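Local coordinates for nitrate transport protein (PDB 3KSX) that binds alkanesulfonates, here the sulfonate buffer MOPS, and probably delivers them in the periplasm to an ABC-type importer, at residues A[155-158]-A[159-162]. Residues are numbered along the deposited sequence; the frame is centred on the assembly and turned at random.
Sequences LSMR and DITP
S156 and D159 close the short 3-10 turn that connects helix 141-152 to strand 161-164, an outermost strand of one of the two mixed sheets in this periplasmic binding protein. The D159 amide N donates to S156 O (2.8 Å), reaching the carbonyl from well above its plane. In return the D159 carboxylate folds back over the start of the turn, its CG beside its own backbone N (chi1 -64°). OD2 takes the S156 amide on its anti side, tilted out of the carboxylate plane, 2.6 Å from S156 N and nearly straight. S156 OG adds a weak bond to the same OD2 (3.4 Å) and accepts from R158 N, forming an ST turn. Next to these bonds, L155 CD2 packs on D159 CB at 3.7 Å. M157 and I160 run side by side, M157 CE meeting I160 CD1 at 4.1 Å, and join L147, L150 and F136 of helix 141-152 and strand 133-136. S156 CB lies against one face of the R158 guanidinium, toward its rim; R158 NH1 and D159 OD1, 4.4 Å apart, are too far for a salt bridge. Two donors on OD2, with the guanidinium nearby, would be expected to favour the ionised carboxylate and restrict its rotation.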
ATOM      1  N   LEU A 155       1.785 -22.568   8.694  1.00 30.83           N
ATOM      2  CA  LEU A 155       1.596 -21.766   9.898  1.00 30.31           C
ATOM      3  C   LEU A 155       0.389 -20.856   9.730  1.00 30.19           C
ATOM      4  O   LEU A 155       0.106 -20.447   8.630  1.00 30.36           O
ATOM      5  CB  LEU A 155       2.850 -20.903  10.170  1.00 29.81           C
ATOM      6  CG  LEU A 155       4.081 -21.692  10.615  1.00 30.61           C
ATOM      7  CD1 LEU A 155       5.348 -20.796  10.610  1.00 25.78           C
ATOM      8  CD2 LEU A 155       3.859 -22.272  11.976  1.00 30.41           C
ATOM      9  N   SER A 156      -0.343 -20.571  10.788  1.00 31.28           N
ATOM     10  CA  SER A 156      -1.386 -19.578  10.592  1.00 32.64           C
ATOM     11  C   SER A 156      -1.055 -18.364  11.427  1.00 32.11           C
ATOM     12  O   SER A 156      -0.073 -18.350  12.191  1.00 30.05           O
ATOM     13  CB  SER A 156      -2.767 -20.114  10.995  1.00 33.18           C
ATOM     14  OG  SER A 156      -2.746 -20.358  12.385  1.00 36.18           O
ATOM     15  N   MET A 157      -1.946 -17.375  11.349  1.00 32.65           N
ATOM     16  CA  MET A 157      -1.808 -16.196  12.139  1.00 33.30           C
ATOM     17  C   MET A 157      -1.869 -16.559  13.629  1.00 33.45           C
ATOM     18  O   MET A 157      -1.295 -15.855  14.467  1.00 35.53           O
ATOM     19  CB  MET A 157      -2.874 -15.129  11.777  1.00 32.95           C
ATOM     20  CG  MET A 157      -2.736 -14.653  10.305  1.00 35.35           C
ATOM     21  SD  MET A 157      -1.165 -13.840   9.973  1.00 36.75           S
ATOM     22  CE  MET A 157      -1.198 -12.640  11.285  1.00 29.84           C
ATOM     23  N   ARG A 158      -2.520 -17.654  13.996  1.00 34.34           N
ATOM     24  CA  ARG A 158      -2.527 -18.009  15.421  1.00 34.52           C
ATOM     25  C   ARG A 158      -1.250 -18.706  15.870  1.00 34.51           C
ATOM     26  O   ARG A 158      -1.148 -19.054  17.037  1.00 35.11           O
ATOM     27  CB  ARG A 158      -3.783 -18.786  15.843  1.00 35.92           C
ATOM     28  CG  ARG A 158      -4.139 -20.024  15.023  1.00 41.55           C
ATOM     29  CD  ARG A 158      -5.711 -20.395  15.022  1.00 47.12           C
ATOM     30  NE  ARG A 158      -6.088 -21.046  13.754  1.00 47.36           N
ATOM     31  CZ  ARG A 158      -5.361 -21.985  13.126  1.00 48.41           C
ATOM     32  NH1 ARG A 158      -4.236 -22.467  13.681  1.00 49.61           N
ATOM     33  NH2 ARG A 158      -5.764 -22.462  11.932  1.00 46.35           N
ATOM     34  N   ASP A 159      -0.309 -18.955  14.950  1.00 30.86           N
ATOM     35  CA  ASP A 159       0.950 -19.615  15.337  1.00 31.21           C
ATOM     36  C   ASP A 159       2.063 -18.610  15.637  1.00 30.03           C
ATOM     37  O   ASP A 159       3.204 -18.981  15.965  1.00 29.53           O
ATOM     38  CB  ASP A 159       1.415 -20.562  14.237  1.00 28.99           C
ATOM     39  CG  ASP A 159       0.464 -21.698  13.998  1.00 33.58           C
ATOM     40  OD1 ASP A 159      -0.019 -22.282  14.983  1.00 33.47           O
ATOM     41  OD2 ASP A 159       0.177 -22.027  12.819  1.00 29.54           O
ATOM     42  N   ILE A 160       1.751 -17.330  15.443  1.00 30.03           N
ATOM     43  CA  ILE A 160       2.757 -16.253  15.581  1.00 29.78           C
ATOM     44  C   ILE A 160       2.133 -15.236  16.519  1.00 31.12           C
ATOM     45  O   ILE A 160       0.922 -15.265  16.729  1.00 32.72           O
ATOM     46  CB  ILE A 160       3.249 -15.656  14.240  1.00 31.11           C
ATOM     47  CG1 ILE A 160       2.132 -14.993  13.431  1.00 29.79           C
ATOM     48  CG2 ILE A 160       3.853 -16.743  13.315  1.00 29.55           C
ATOM     49  CD1 ILE A 160       1.804 -13.612  13.861  1.00 29.70           C
ATOM     50  N   THR A 161       2.927 -14.350  17.101  1.00 28.79           N
ATOM     51  CA  THR A 161       2.390 -13.310  17.916  1.00 29.56           C
ATOM     52  C   THR A 161       2.443 -11.943  17.222  1.00 27.62           C
ATOM     53  O   THR A 161       3.539 -11.448  17.037  1.00 26.12           O
ATOM     54  CB  THR A 161       3.212 -13.237  19.131  1.00 27.53           C
ATOM     55  OG1 THR A 161       2.958 -14.425  19.856  1.00 31.94           O
ATOM     56  CG2 THR A 161       2.880 -12.065  19.945  1.00 31.89           C
ATOM     57  N   PRO A 162       1.279 -11.335  16.843  1.00 28.44           N
ATOM     58  CA  PRO A 162       1.382 -10.058  16.054  1.00 26.54           C
ATOM     59  C   PRO A 162       1.729  -8.854  16.948  1.00 26.50           C
ATOM     60  O   PRO A 162       1.256  -8.747  18.057  1.00 26.15           O
ATOM     61  CB  PRO A 162      -0.025  -9.935  15.455  1.00 27.28           C
ATOM     62  CG  PRO A 162      -0.940 -10.569  16.578  1.00 30.02           C
ATOM     63  CD  PRO A 162      -0.136 -11.827  16.875  1.00 28.63           C
TER